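Long-range contacts in sensor protein CpxA (Vibrio parahaemolyticus, PDB 3V67), which probably acts as the membrane-bound sensor histidine kinase of a two-component system, transferring a phosphoryl group from ATP to a histidine, and is represented here by its periplasmic sensor domain: residues R7-I12 / K93-L98; F59-N64 / E116-V121; G65-T70 / A80-V85; N75-A80 / G100-A105. One frame throughout, in Å; residues are numbered along the deposited sequence.

Contact 1. Residues R7-I12 / K93-L98; sequences RKARDI and KPKQRL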
loop_
_atom_site.group_PDB
_atom_site.type_symbol
_atom_site.label_atom_id
_atom_site.label_comp_id
_atom_site.label_asym_id
_atom_site.label_seq_id
_atom_site.Cartn_x
_atom_site.Cartn_y
_atom_site.Cartn_z
ATOM N N ARG A 7 -2.908 16.532 0.597
ATOM C CA ARG A 7 -2.955 15.151 1.070
ATOM C C ARG A 7 -4.013 14.226 0.442
ATOM O O ARG A 7 -4.831 14.629 -0.385
ATOM C CB ARG A 7 -2.951 15.077 2.605
ATOM C CG ARG A 7 -1.712 14.371 3.167
ATOM C CD ARG A 7 -1.391 14.796 4.598
ATOM N NE ARG A 7 -0.754 16.110 4.660
ATOM C CZ ARG A 7 0.562 16.306 4.708
ATOM N NH1 ARG A 7 1.391 15.271 4.704
ATOM N NH2 ARG A 7 1.048 17.539 4.763
ATOM N N LYS A 8 -3.956 12.978 0.893
ATOM C CA LYS A 8 -4.402 11.780 0.200
ATOM C C LYS A 8 -4.834 10.770 1.258
ATOM O O LYS A 8 -4.014 10.007 1.769
ATOM C CB LYS A 8 -3.236 11.169 -0.597
ATOM C CG LYS A 8 -2.075 12.117 -0.933
ATOM C CD LYS A 8 -1.050 12.214 0.199
ATOM C CE LYS A 8 -0.019 13.298 -0.069
ATOM N NZ LYS A 8 0.913 13.487 1.080
ATOM N N ALA A 9 -6.115 10.780 1.605
ATOM C CA ALA A 9 -6.650 9.792 2.532
ATOM C C ALA A 9 -6.772 8.455 1.813
ATOM O O ALA A 9 -7.681 8.251 1.008
ATOM C CB ALA A 9 -7.995 10.238 3.073
ATOM N N ARG A 10 -5.844 7.553 2.100
ATOM C CA ARG A 10 -5.780 6.278 1.404
ATOM C C ARG A 10 -6.286 5.150 2.286
ATOM O O ARG A 10 -6.278 5.257 3.512
ATOM C CB ARG A 10 -4.344 6.005 0.959
ATOM C CG ARG A 10 -3.766 7.124 0.112
ATOM C CD ARG A 10 -2.255 7.049 0.024
ATOM N NE ARG A 10 -1.798 5.839 -0.650
ATOM C CZ ARG A 10 -0.585 5.694 -1.171
ATOM N NH1 ARG A 10 0.289 6.689 -1.103
ATOM N NH2 ARG A 10 -0.248 4.558 -1.769
ATOM N N ASP A 11 -6.736 4.074 1.651
ATOM C CA ASP A 11 -7.212 2.902 2.370
ATOM C C ASP A 11 -6.089 2.256 3.161
ATOM O O ASP A 11 -4.936 2.258 2.736
ATOM C CB ASP A 11 -7.792 1.875 1.394
ATOM C CG ASP A 11 -9.187 2.233 0.927
ATOM O OD1 ASP A 11 -9.669 3.334 1.268
ATOM O OD2 ASP A 11 -9.799 1.413 0.211
ATOM N N ILE A 12 -6.435 1.700 4.316
ATOM C CA ILE A 12 -5.497 0.905 5.089
ATOM C C ILE A 12 -5.532 -0.522 4.562
ATOM O O ILE A 12 -6.610 -1.091 4.387
ATOM C CB ILE A 12 -5.871 0.897 6.581
ATOM C CG1 ILE A 12 -6.169 2.317 7.068
ATOM C CG2 ILE A 12 -4.767 0.265 7.410
ATOM C CD1 ILE A 12 -6.688 2.380 8.491
ATOM N N LYS A 93 -14.989 5.784 8.385
ATOM C CA LYS A 93 -14.059 5.105 7.489
ATOM C C LYS A 93 -12.610 5.392 7.869
ATOM O O LYS A 93 -12.118 6.502 7.672
ATOM C CB LYS A 93 -14.305 5.511 6.034
ATOM C CG LYS A 93 -15.462 6.461 5.847
ATOM C CD LYS A 93 -16.644 5.778 5.191
ATOM C CE LYS A 93 -16.441 5.642 3.690
ATOM N NZ LYS A 93 -16.361 6.970 3.017
ATOM N N PRO A 94 -11.923 4.386 8.426
ATOM C CA PRO A 94 -10.499 4.501 8.752
ATOM C C PRO A 94 -9.661 4.639 7.491
ATOM O O PRO A 94 -9.854 3.892 6.532
ATOM C CB PRO A 94 -10.187 3.168 9.438
ATOM C CG PRO A 94 -11.508 2.669 9.925
ATOM C CD PRO A 94 -12.494 3.113 8.891
ATOM N N LYS A 95 -8.742 5.598 7.496
ATOM C CA LYS A 95 -7.849 5.815 6.370
ATOM C C LYS A 95 -6.436 6.005 6.897
ATOM O O LYS A 95 -6.211 5.987 8.108
ATOM C CB LYS A 95 -8.274 7.057 5.581
ATOM C CG LYS A 95 -9.661 6.971 4.956
ATOM C CD LYS A 95 -9.682 6.021 3.768
ATOM C CE LYS A 95 -11.048 6.018 3.098
ATOM N NZ LYS A 95 -11.080 5.153 1.891
ATOM N N GLN A 96 -5.482 6.180 5.989
ATOM C CA GLN A 96 -4.121 6.510 6.389
ATOM C C GLN A 96 -3.545 7.673 5.585
ATOM O O GLN A 96 -3.871 7.853 4.412
ATOM C CB GLN A 96 -3.206 5.283 6.320
ATOM C CG GLN A 96 -3.030 4.699 4.930
ATOM C CD GLN A 96 -2.150 3.459 4.932
ATOM O OE1 GLN A 96 -1.977 2.811 5.964
ATOM N NE2 GLN A 96 -1.590 3.127 3.775
ATOM N N ARG A 97 -2.698 8.466 6.236
ATOM C CA ARG A 97 -2.044 9.607 5.602
ATOM C C ARG A 97 -0.544 9.580 5.877
ATOM O O ARG A 97 -0.116 9.229 6.976
ATOM C CB ARG A 97 -2.628 10.924 6.115
ATOM C CG ARG A 97 -3.956 11.318 5.485
ATOM C CD ARG A 97 -4.468 12.632 6.063
ATOM N NE ARG A 97 -5.346 13.332 5.131
ATOM C CZ ARG A 97 -6.666 13.189 5.091
ATOM N NH1 ARG A 97 -7.273 12.364 5.934
ATOM N NH2 ARG A 97 -7.381 13.871 4.206
ATOM N N LEU A 98 0.251 9.964 4.884
ATOM C CA LEU A 98 1.701 9.964 5.032
ATOM C C LEU A 98 2.240 11.355 5.348
ATOM O O LEU A 98 2.020 12.306 4.601
ATOM C CB LEU A 98 2.375 9.406 3.777
ATOM C CG LEU A 98 3.884 9.171 3.875
ATOM C CD1 LEU A 98 4.204 8.187 4.987
ATOM C CD2 LEU A 98 4.434 8.678 2.544
HETATM O O HOH W 1 -1.109 10.125 2.470
HETATM O O HOH W 2 -9.615 2.030 4.731
#

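Contact 2. Residues F59-N64 / E116-V121; sequences FFSDYN and ELLMYV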
loop_
_atom_site.group_PDB
_atom_site.type_symbol
_atom_site.label_atom_id
_atom_site.label_comp_id
_atom_site.label_asym_id
_atom_site.label_seq_id
_atom_site.Cartn_x
_atom_site.Cartn_y
_atom_site.Cartn_z
ATOM N N PHE A 59 -2.093 6.420 19.313
ATOM C CA PHE A 59 -2.631 7.727 19.683
ATOM C C PHE A 59 -4.120 7.613 19.990
ATOM O O PHE A 59 -4.779 6.662 19.574
ATOM C CB PHE A 59 -2.482 8.726 18.538
ATOM C CG PHE A 59 -1.093 9.275 18.355
ATOM C CD1 PHE A 59 -0.704 10.447 18.985
ATOM C CD2 PHE A 59 -0.193 8.649 17.508
ATOM C CE1 PHE A 59 0.562 10.970 18.789
ATOM C CE2 PHE A 59 1.075 9.167 17.310
ATOM C CZ PHE A 59 1.451 10.328 17.951
ATOM N N PHE A 60 -4.651 8.607 20.689
ATOM C CA PHE A 60 -6.071 8.644 20.997
ATOM C C PHE A 60 -6.643 10.028 20.752
ATOM O O PHE A 60 -5.923 11.020 20.795
ATOM C CB PHE A 60 -6.316 8.233 22.450
ATOM C CG PHE A 60 -5.949 6.808 22.744
ATOM C CD1 PHE A 60 -6.803 5.777 22.392
ATOM C CD2 PHE A 60 -4.752 6.497 23.371
ATOM C CE1 PHE A 60 -6.469 4.461 22.654
ATOM C CE2 PHE A 60 -4.415 5.187 23.640
ATOM C CZ PHE A 60 -5.277 4.166 23.282
ATOM N N SER A 61 -7.944 10.086 20.493
ATOM C CA SER A 61 -8.653 11.353 20.426
ATOM C C SER A 61 -10.087 11.134 20.871
ATOM O O SER A 61 -10.515 9.993 21.044
ATOM C CB SER A 61 -8.630 11.923 19.007
ATOM O OG SER A 61 -9.671 11.368 18.215
ATOM N N ASP A 62 -10.823 12.219 21.075
ATOM C CA ASP A 62 -12.244 12.098 21.373
ATOM C C ASP A 62 -13.051 12.296 20.095
ATOM O O ASP A 62 -12.493 12.287 18.998
ATOM C CB ASP A 62 -12.683 13.075 22.476
ATOM C CG ASP A 62 -12.303 14.517 22.183
ATOM O OD1 ASP A 62 -12.304 14.922 21.003
ATOM O OD2 ASP A 62 -12.004 15.253 23.149
ATOM N N TYR A 63 -14.359 12.474 20.241
ATOM C CA TYR A 63 -15.219 12.752 19.099
ATOM C C TYR A 63 -15.464 14.247 18.944
ATOM O O TYR A 63 -16.477 14.659 18.382
ATOM C CB TYR A 63 -16.553 12.023 19.241
ATOM C CG TYR A 63 -16.476 10.532 19.015
ATOM C CD1 TYR A 63 -16.678 9.991 17.755
ATOM C CD2 TYR A 63 -16.205 9.666 20.065
ATOM C CE1 TYR A 63 -16.612 8.624 17.546
ATOM C CE2 TYR A 63 -16.140 8.299 19.868
ATOM C CZ TYR A 63 -16.343 7.785 18.608
ATOM O OH TYR A 63 -16.276 6.428 18.414
ATOM N N ASN A 64 -14.533 15.052 19.447
ATOM C CA ASN A 64 -14.637 16.504 19.349
ATOM C C ASN A 64 -13.385 17.144 18.758
ATOM O O ASN A 64 -13.215 18.363 18.816
ATOM C CB ASN A 64 -14.946 17.121 20.716
ATOM C CG ASN A 64 -16.369 16.863 21.166
ATOM O OD1 ASN A 64 -17.303 16.916 20.366
ATOM N ND2 ASN A 64 -16.541 16.574 22.450
ATOM N N GLU A 116 -16.236 6.647 25.294
ATOM C CA GLU A 116 -16.100 6.356 23.870
ATOM C C GLU A 116 -15.100 7.295 23.204
ATOM O O GLU A 116 -15.337 8.500 23.078
ATOM C CB GLU A 116 -17.455 6.438 23.165
ATOM C CG GLU A 116 -18.355 5.243 23.410
ATOM C CD GLU A 116 -19.716 5.400 22.756
ATOM O OE1 GLU A 116 -20.149 6.555 22.556
ATOM O OE2 GLU A 116 -20.351 4.372 22.441
ATOM N N LEU A 117 -13.980 6.723 22.777
ATOM C CA LEU A 117 -12.894 7.480 22.171
ATOM C C LEU A 117 -12.500 6.875 20.832
ATOM O O LEU A 117 -13.131 5.932 20.350
ATOM C CB LEU A 117 -11.678 7.479 23.097
ATOM C CG LEU A 117 -11.931 7.907 24.541
ATOM C CD1 LEU A 117 -10.673 7.727 25.373
ATOM C CD2 LEU A 117 -12.421 9.349 24.595
ATOM N N LEU A 118 -11.441 7.416 20.241
ATOM C CA LEU A 118 -10.941 6.924 18.967
ATOM C C LEU A 118 -9.447 6.641 19.050
ATOM O O LEU A 118 -8.686 7.412 19.633
ATOM C CB LEU A 118 -11.238 7.932 17.857
ATOM C CG LEU A 118 -12.726 8.224 17.654
ATOM C CD1 LEU A 118 -12.919 9.596 17.043
ATOM C CD2 LEU A 118 -13.365 7.147 16.782
ATOM N N MET A 119 -9.042 5.522 18.462
ATOM C CA MET A 119 -7.661 5.073 18.485
ATOM C C MET A 119 -7.036 5.227 17.106
ATOM O O MET A 119 -7.704 5.076 16.076
ATOM C CB MET A 119 -7.583 3.610 18.931
ATOM C CG MET A 119 -6.183 3.144 19.311
ATOM S SD MET A 119 -6.062 1.356 19.529
ATOM C CE MET A 119 -5.792 0.838 17.840
ATOM N N TYR A 120 -5.746 5.532 17.102
ATOM C CA TYR A 120 -4.994 5.732 15.878
ATOM C C TYR A 120 -3.645 5.050 16.047
ATOM O O TYR A 120 -3.214 4.788 17.172
ATOM C CB TYR A 120 -4.760 7.221 15.633
ATOM C CG TYR A 120 -5.991 8.099 15.674
ATOM C CD1 TYR A 120 -6.586 8.546 14.499
ATOM C CD2 TYR A 120 -6.540 8.510 16.885
ATOM C CE1 TYR A 120 -7.703 9.363 14.528
ATOM C CE2 TYR A 120 -7.663 9.323 16.924
ATOM C CZ TYR A 120 -8.238 9.747 15.745
ATOM O OH TYR A 120 -9.349 10.557 15.778
ATOM N N VAL A 121 -2.977 4.768 14.935
ATOM C CA VAL A 121 -1.650 4.166 14.985
ATOM C C VAL A 121 -0.692 4.894 14.050
ATOM O O VAL A 121 -0.952 5.024 12.855
ATOM C CB VAL A 121 -1.686 2.659 14.626
ATOM C CG1 VAL A 121 -0.284 2.083 14.623
ATOM C CG2 VAL A 121 -2.565 1.894 15.599
HETATM O O HOH W 3 -16.088 4.944 20.552
#

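Contact 3. Residues G65-T70 / A80-V85; sequences GNVLTT and AMQNFV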
loop_
_atom_site.group_PDB
_atom_site.type_symbol
_atom_site.label_atom_id
_atom_site.label_comp_id
_atom_site.label_asym_id
_atom_site.label_seq_id
_atom_site.Cartn_x
_atom_site.Cartn_y
_atom_site.Cartn_z
ATOM N N GLY A 65 -12.502 16.315 18.209
ATOM C CA GLY A 65 -11.327 16.804 17.509
ATOM C C GLY A 65 -10.097 17.049 18.363
ATOM O O GLY A 65 -9.164 17.724 17.927
ATOM N N ASN A 66 -10.076 16.500 19.573
ATOM C CA ASN A 66 -8.948 16.730 20.471
ATOM C C ASN A 66 -8.083 15.485 20.666
ATOM O O ASN A 66 -8.586 14.427 21.030
ATOM C CB ASN A 66 -9.443 17.261 21.821
ATOM C CG ASN A 66 -10.559 18.282 21.671
ATOM O OD1 ASN A 66 -10.331 19.419 21.255
ATOM N ND2 ASN A 66 -11.777 17.877 22.013
ATOM N N VAL A 67 -6.782 15.617 20.414
ATOM C CA VAL A 67 -5.837 14.525 20.636
ATOM C C VAL A 67 -5.576 14.350 22.132
ATOM O O VAL A 67 -5.321 15.323 22.839
ATOM C CB VAL A 67 -4.491 14.779 19.908
ATOM C CG1 VAL A 67 -3.498 13.661 20.199
ATOM C CG2 VAL A 67 -4.710 14.916 18.411
ATOM N N LEU A 68 -5.646 13.110 22.610
ATOM C CA LEU A 68 -5.436 12.824 24.024
ATOM C C LEU A 68 -4.142 12.058 24.234
ATOM O O LEU A 68 -4.020 10.909 23.821
ATOM C CB LEU A 68 -6.592 12.003 24.582
ATOM C CG LEU A 68 -7.990 12.543 24.317
ATOM C CD1 LEU A 68 -9.038 11.637 24.945
ATOM C CD2 LEU A 68 -8.119 13.965 24.837
ATOM N N THR A 69 -3.181 12.698 24.890
ATOM C CA THR A 69 -1.891 12.075 25.163
ATOM C C THR A 69 -1.165 12.797 26.287
ATOM O O THR A 69 -1.388 13.985 26.508
ATOM C CB THR A 69 -1.004 12.046 23.892
ATOM O OG1 THR A 69 0.168 11.253 24.127
ATOM C CG2 THR A 69 -0.599 13.462 23.494
ATOM N N THR A 70 -0.321 12.068 27.007
ATOM C CA THR A 70 0.646 12.693 27.892
ATOM C C THR A 70 1.776 13.095 26.969
ATOM O O THR A 70 2.176 12.293 26.131
ATOM C CB THR A 70 1.194 11.687 28.926
ATOM O OG1 THR A 70 2.350 11.038 28.385
ATOM C CG2 THR A 70 0.145 10.641 29.268
ATOM N N ALA A 80 1.863 15.643 13.408
ATOM C CA ALA A 80 1.273 14.788 12.387
ATOM C C ALA A 80 -0.076 14.243 12.845
ATOM O O ALA A 80 -1.046 14.263 12.087
ATOM C CB ALA A 80 2.220 13.646 12.040
ATOM N N MET A 81 -0.137 13.771 14.089
ATOM C CA MET A 81 -1.386 13.236 14.630
ATOM C C MET A 81 -2.487 14.286 14.690
ATOM O O MET A 81 -3.614 14.026 14.269
ATOM C CB MET A 81 -1.179 12.615 16.013
ATOM C CG MET A 81 -2.480 12.171 16.681
ATOM S SD MET A 81 -3.525 11.119 15.642
ATOM C CE MET A 81 -2.399 9.797 15.238
ATOM N N GLN A 82 -2.163 15.465 15.214
ATOM C CA GLN A 82 -3.142 16.546 15.290
ATOM C C GLN A 82 -3.696 16.880 13.911
ATOM O O GLN A 82 -4.921 16.956 13.711
ATOM C CB GLN A 82 -2.526 17.792 15.925
ATOM C CG GLN A 82 -3.381 19.048 15.800
ATOM C CD GLN A 82 -4.598 19.045 16.713
ATOM O OE1 GLN A 82 -4.921 18.039 17.345
ATOM N NE2 GLN A 82 -5.277 20.184 16.790
ATOM N N ASN A 83 -2.783 17.068 12.961
ATOM C CA ASN A 83 -3.178 17.327 11.585
ATOM C C ASN A 83 -4.109 16.242 11.054
ATOM O O ASN A 83 -5.129 16.546 10.437
ATOM C CB ASN A 83 -1.955 17.461 10.681
ATOM C CG ASN A 83 -2.326 17.794 9.250
ATOM O OD1 ASN A 83 -2.580 16.905 8.440
ATOM N ND2 ASN A 83 -2.370 19.084 8.935
ATOM N N PHE A 84 -3.759 14.982 11.309
ATOM C CA PHE A 84 -4.573 13.855 10.863
ATOM C C PHE A 84 -5.982 13.932 11.427
ATOM O O PHE A 84 -6.962 13.783 10.694
ATOM C CB PHE A 84 -3.930 12.521 11.256
ATOM C CG PHE A 84 -4.649 11.319 10.708
ATOM C CD1 PHE A 84 -4.337 10.822 9.454
ATOM C CD2 PHE A 84 -5.638 10.686 11.446
ATOM C CE1 PHE A 84 -4.997 9.718 8.945
ATOM C CE2 PHE A 84 -6.300 9.584 10.942
ATOM C CZ PHE A 84 -5.978 9.099 9.688
ATOM N N VAL A 85 -6.076 14.165 12.733
ATOM C CA VAL A 85 -7.362 14.239 13.413
ATOM C C VAL A 85 -8.237 15.341 12.827
ATOM O O VAL A 85 -9.425 15.127 12.570
ATOM C CB VAL A 85 -7.190 14.461 14.929
ATOM C CG1 VAL A 85 -8.529 14.775 15.582
ATOM C CG2 VAL A 85 -6.546 13.244 15.573
#

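Contact 4. Residues N75-A80 / G100-A105; sequences NFQLRA and GRYMIA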
loop_
_atom_site.group_PDB
_atom_site.type_symbol
_atom_site.label_atom_id
_atom_site.label_comp_id
_atom_site.label_asym_id
_atom_site.label_seq_id
_atom_site.Cartn_x
_atom_site.Cartn_y
_atom_site.Cartn_z
ATOM N N ASN A 75 7.866 15.622 19.134
ATOM C CA ASN A 75 6.908 16.658 18.766
ATOM C C ASN A 75 6.333 16.442 17.370
ATOM O O ASN A 75 5.163 16.733 17.115
ATOM C CB ASN A 75 7.568 18.035 18.844
ATOM C CG ASN A 75 6.838 18.979 19.779
ATOM O OD1 ASN A 75 5.889 19.655 19.379
ATOM N ND2 ASN A 75 7.277 19.031 21.032
ATOM N N PHE A 76 7.169 15.929 16.472
ATOM C CA PHE A 76 6.781 15.694 15.086
ATOM C C PHE A 76 5.576 14.761 14.964
ATOM O O PHE A 76 4.600 15.082 14.281
ATOM C CB PHE A 76 7.969 15.142 14.295
ATOM C CG PHE A 76 7.582 14.451 13.024
ATOM C CD1 PHE A 76 7.145 15.176 11.929
ATOM C CD2 PHE A 76 7.662 13.073 12.922
ATOM C CE1 PHE A 76 6.787 14.538 10.756
ATOM C CE2 PHE A 76 7.308 12.429 11.754
ATOM C CZ PHE A 76 6.869 13.162 10.669
ATOM N N GLN A 77 5.650 13.615 15.635
ATOM C CA GLN A 77 4.555 12.650 15.648
ATOM C C GLN A 77 3.267 13.293 16.156
ATOM O O GLN A 77 2.170 12.973 15.695
ATOM C CB GLN A 77 4.923 11.446 16.520
ATOM C CG GLN A 77 6.206 10.743 16.099
ATOM C CD GLN A 77 6.631 9.655 17.068
ATOM O OE1 GLN A 77 6.154 9.593 18.202
ATOM N NE2 GLN A 77 7.533 8.788 16.623
ATOM N N LEU A 78 3.418 14.215 17.101
ATOM C CA LEU A 78 2.284 14.904 17.702
ATOM C C LEU A 78 1.630 15.869 16.710
ATOM O O LEU A 78 0.398 15.927 16.600
ATOM C CB LEU A 78 2.739 15.643 18.961
ATOM C CG LEU A 78 1.687 15.967 20.019
ATOM C CD1 LEU A 78 0.455 15.093 19.848
ATOM C CD2 LEU A 78 2.289 15.774 21.402
ATOM N N ARG A 79 2.462 16.621 15.992
ATOM C CA ARG A 79 1.981 17.509 14.939
ATOM C C ARG A 79 1.235 16.723 13.866
ATOM O O ARG A 79 0.119 17.084 13.466
ATOM C CB ARG A 79 3.149 18.263 14.302
ATOM C CG ARG A 79 3.433 19.624 14.914
ATOM C CD ARG A 79 4.649 19.592 15.819
ATOM N NE ARG A 79 5.820 19.052 15.136
ATOM C CZ ARG A 79 7.074 19.360 15.451
ATOM N NH1 ARG A 79 7.319 20.216 16.433
ATOM N NH2 ARG A 79 8.083 18.820 14.779
ATOM N N ALA A 80 1.863 15.643 13.408
ATOM C CA ALA A 80 1.273 14.788 12.387
ATOM C C ALA A 80 -0.076 14.243 12.845
ATOM O O ALA A 80 -1.046 14.263 12.087
ATOM C CB ALA A 80 2.220 13.646 12.040
ATOM N N GLY A 100 5.674 12.943 5.709
ATOM C CA GLY A 100 7.083 12.703 5.463
ATOM C C GLY A 100 7.320 11.216 5.289
ATOM O O GLY A 100 7.036 10.649 4.236
ATOM N N ARG A 101 7.833 10.581 6.335
ATOM C CA ARG A 101 8.055 9.143 6.326
ATOM C C ARG A 101 7.222 8.480 7.416
ATOM O O ARG A 101 7.371 7.289 7.683
ATOM C CB ARG A 101 9.538 8.829 6.540
ATOM C CG ARG A 101 10.436 9.183 5.362
ATOM C CD ARG A 101 10.517 8.044 4.357
ATOM N NE ARG A 101 11.498 8.309 3.306
ATOM C CZ ARG A 101 12.799 8.053 3.411
ATOM N NH1 ARG A 101 13.285 7.526 4.527
ATOM N NH2 ARG A 101 13.615 8.327 2.403
ATOM N N TYR A 102 6.346 9.259 8.043
ATOM C CA TYR A 102 5.538 8.765 9.154
ATOM C C TYR A 102 4.073 8.607 8.761
ATOM O O TYR A 102 3.347 9.589 8.622
ATOM C CB TYR A 102 5.660 9.706 10.352
ATOM C CG TYR A 102 5.169 9.125 11.659
ATOM C CD1 TYR A 102 5.829 8.060 12.260
ATOM C CD2 TYR A 102 4.055 9.651 12.302
ATOM C CE1 TYR A 102 5.389 7.530 13.456
ATOM C CE2 TYR A 102 3.608 9.127 13.502
ATOM C CZ TYR A 102 4.280 8.067 14.074
ATOM O OH TYR A 102 3.842 7.540 15.268
ATOM N N MET A 103 3.646 7.362 8.584
ATOM C CA MET A 103 2.264 7.061 8.233
ATOM C C MET A 103 1.370 7.049 9.470
ATOM O O MET A 103 1.767 6.574 10.533
ATOM C CB MET A 103 2.177 5.703 7.535
ATOM C CG MET A 103 0.798 5.382 6.981
ATOM S SD MET A 103 0.486 6.228 5.423
ATOM C CE MET A 103 1.471 5.232 4.316
ATOM N N ILE A 104 0.158 7.568 9.324
ATOM C CA ILE A 104 -0.807 7.565 10.413
ATOM C C ILE A 104 -2.140 6.988 9.962
ATOM O O ILE A 104 -2.706 7.428 8.959
ATOM C CB ILE A 104 -1.021 8.976 10.971
ATOM C CG1 ILE A 104 0.205 9.405 11.780
ATOM C CG2 ILE A 104 -2.274 9.023 11.827
ATOM C CD1 ILE A 104 0.066 10.752 12.424
ATOM N N ALA A 105 -2.637 6.004 10.708
ATOM C CA ALA A 105 -3.866 5.313 10.337
ATOM C C ALA A 105 -4.941 5.405 11.419
ATOM O O ALA A 105 -4.651 5.297 12.610
ATOM C CB ALA A 105 -3.566 3.853 10.006
#

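Contact 1. Residues R7-I12 / K93-L98
The guanidinium of R97 carries the A9 methyl over one face, displaced toward the rim (R97 NH1 to A9 CB 3.6 Å), and has R7 CB at its edge. The R7 guanidinium, inclined 50° to it, works through its own edge: NH1 of R7 lies in plane with L98 O and makes a weak hydrogen bond of 3.0 Å. Beyond these groups R10 and Q96 form an antiparallel hydrogen-bonded pair, with R10 N to Q96 O at 3.1 Å and Q96 N to R10 O at 2.8 Å. Waters take over on either side of this pair, one linking K8 O to L98 N, the other I12 N to P94 O. Near the second water, the side chains of I12 and P94 cross at about a right angle, I12 CD1 touching P94 CB at 3.7 Å. The bend of K95 at its second torsion (-73°) lays its chain alongside D11, and K95 NZ makes a salt bridge to D11 OD1, though the modelled separation is doubtfully short. R10 sends its guanidinium to D14 of the second subunit. With two direct backbone bonds and two water bridges, this outermost strand of the PAS-fold sheet is joined largely by polar links, partly accessible to solvent.

Contact 2. Residues F59-N64 / E116-V121
F59, F60 and S61 pair with Y120, M119 and L118 as antiparallel neighbours inside the central sheet of the PAS fold, a buried contact between strands 57-61 and 115-124. Two hydrogen-bonded pairs frame it: F59 with Y120 and S61 with L118, each exchanging N-H and C=O in both directions at 2.9 Å between N and O. F60 and M119 form the non-hydrogen-bonded pair between them and share a sheet face, where F60 CE1 touches M119 CG at 3.6 Å and the sulfur adds an oblique Met-aromatic contact. That face receives helix 37-46 through L41 and V44. F59, S61, L118 and Y120 occupy the other face, and there M81 of helix 75-87 packs against F59 and Y120. Past the strand, D62 OD1 accepts N64 N at 2.7 Å in an Asx turn. Y63, which follows D62, lies across L118 nearly at right angles: L118 CD1 stands 3.9 Å from the ring centroid, 16° off its normal, while the ring edge faces E116 O. A water joins Y63 OH to L117 O. On the Y120 side, the first torsion of S61 (84°) sets OG between backbone N and carbonyl carbon, pointing at the rim of the tyrosine, and S61 OG shares a hydrogen bond of 2.6 Å with Y120 OH.

Contact 3. Residues G65-T70 / A80-V85
V67 meets helix 75-87 with its whole isopropyl group, joining the outermost strand 67-68 of the PAS-fold sheet to the helix packed on that sheet. V67 CB points at the helix and lies 4.2 Å from Q82 OE1. The branch then divides: V67 CG1, trans to the backbone N (chi1 178°), touches M81 CG at 4.0 Å, while CG2, beside that N, enters among three helix residues. There V67 CG2 has M81 CG at 3.9 Å, V85 CG2 at 3.8 Å and Q82 OE1 at 3.3 Å. M81 and V85 are four residues apart, one turn of the helix, and so present a common apolar surface, with the oxygen of the more exposed Q82 also touching the methyl. A bend at the second torsion of Q82 (73°) curls its amide back toward the valine; the oxygen's approach to the methyl is a van der Waals contact. No hydrogen bond spans the two segments, and the small interface is mostly apolar. On their sheet-facing side M81 and V85 also cover Y120, and M81 reaches F59, so V67 extends the same apolar layer past the edge of those strands. L68, the next residue along, turns instead to F60 for its backbone bonding. Upstream, G65 adopts a positive phi of 88°, a conformation suited to glycine, and its carbonyl approaches the last helix residue of the contact: G65 O lies 3.8 Å from V85 CG1.

Contact 4. Residues N75-A80 / G100-A105
Q77 and A80 bring helix 75-80 over Y102 and I104 of strand 102-105, the two axes running 43° apart and approaching to 9.8 Å. The nearest alpha carbons are Q77 CA and Y102 CA, 7.6 Å apart. Y102 carries most of the contact from the strand side. Its ring stands out from the strand with CG trans to the backbone N (chi1 -165°), and CG of Q77 rests over one face, 4.2 Å from the centroid in a CH-pi contact. The Q77 amide continues almost flat along the ring, their planes only 13° apart, while its OE1 is taken by R57 NH1; this bond would hold the amide in that orientation. F76 runs past Y102 in the opposite direction and offers its edge, with F76 CE2 3.5 Å from Y102 CB. Farther along the helix, the methyl of A80 looks at the Y102 rim and also presses on the end of I104, A80 CB to I104 CD1 measuring 3.6 Å. Beyond A80, I104 continues onto M81 and F84. No hydrogen bond crosses between the segments. A helix laid on the face of an antiparallel sheet through such aliphatic and aromatic layers is the core arrangement of this PAS-fold sensor domain.

From the N terminus, contact 1 closes the longest loop, bringing 7-12 back beside strand 95-99 at one border of the sheet. Contact 2 starts inside that loop and ends beyond it, so the two cross; it joins strands 57-61 and 115-124. Contact 3 is nested within both, fastening the opposite border, strand 67-68, to helix 75-87. Contact 4 lies inside the loop of contact 2 but crosses contacts 1 and 3: it shares A80 with contact 3 and sets the same helix on strand 102-112. That strand lies between 95-99 and 115-124, so the sheet and its helix connect all four contacts.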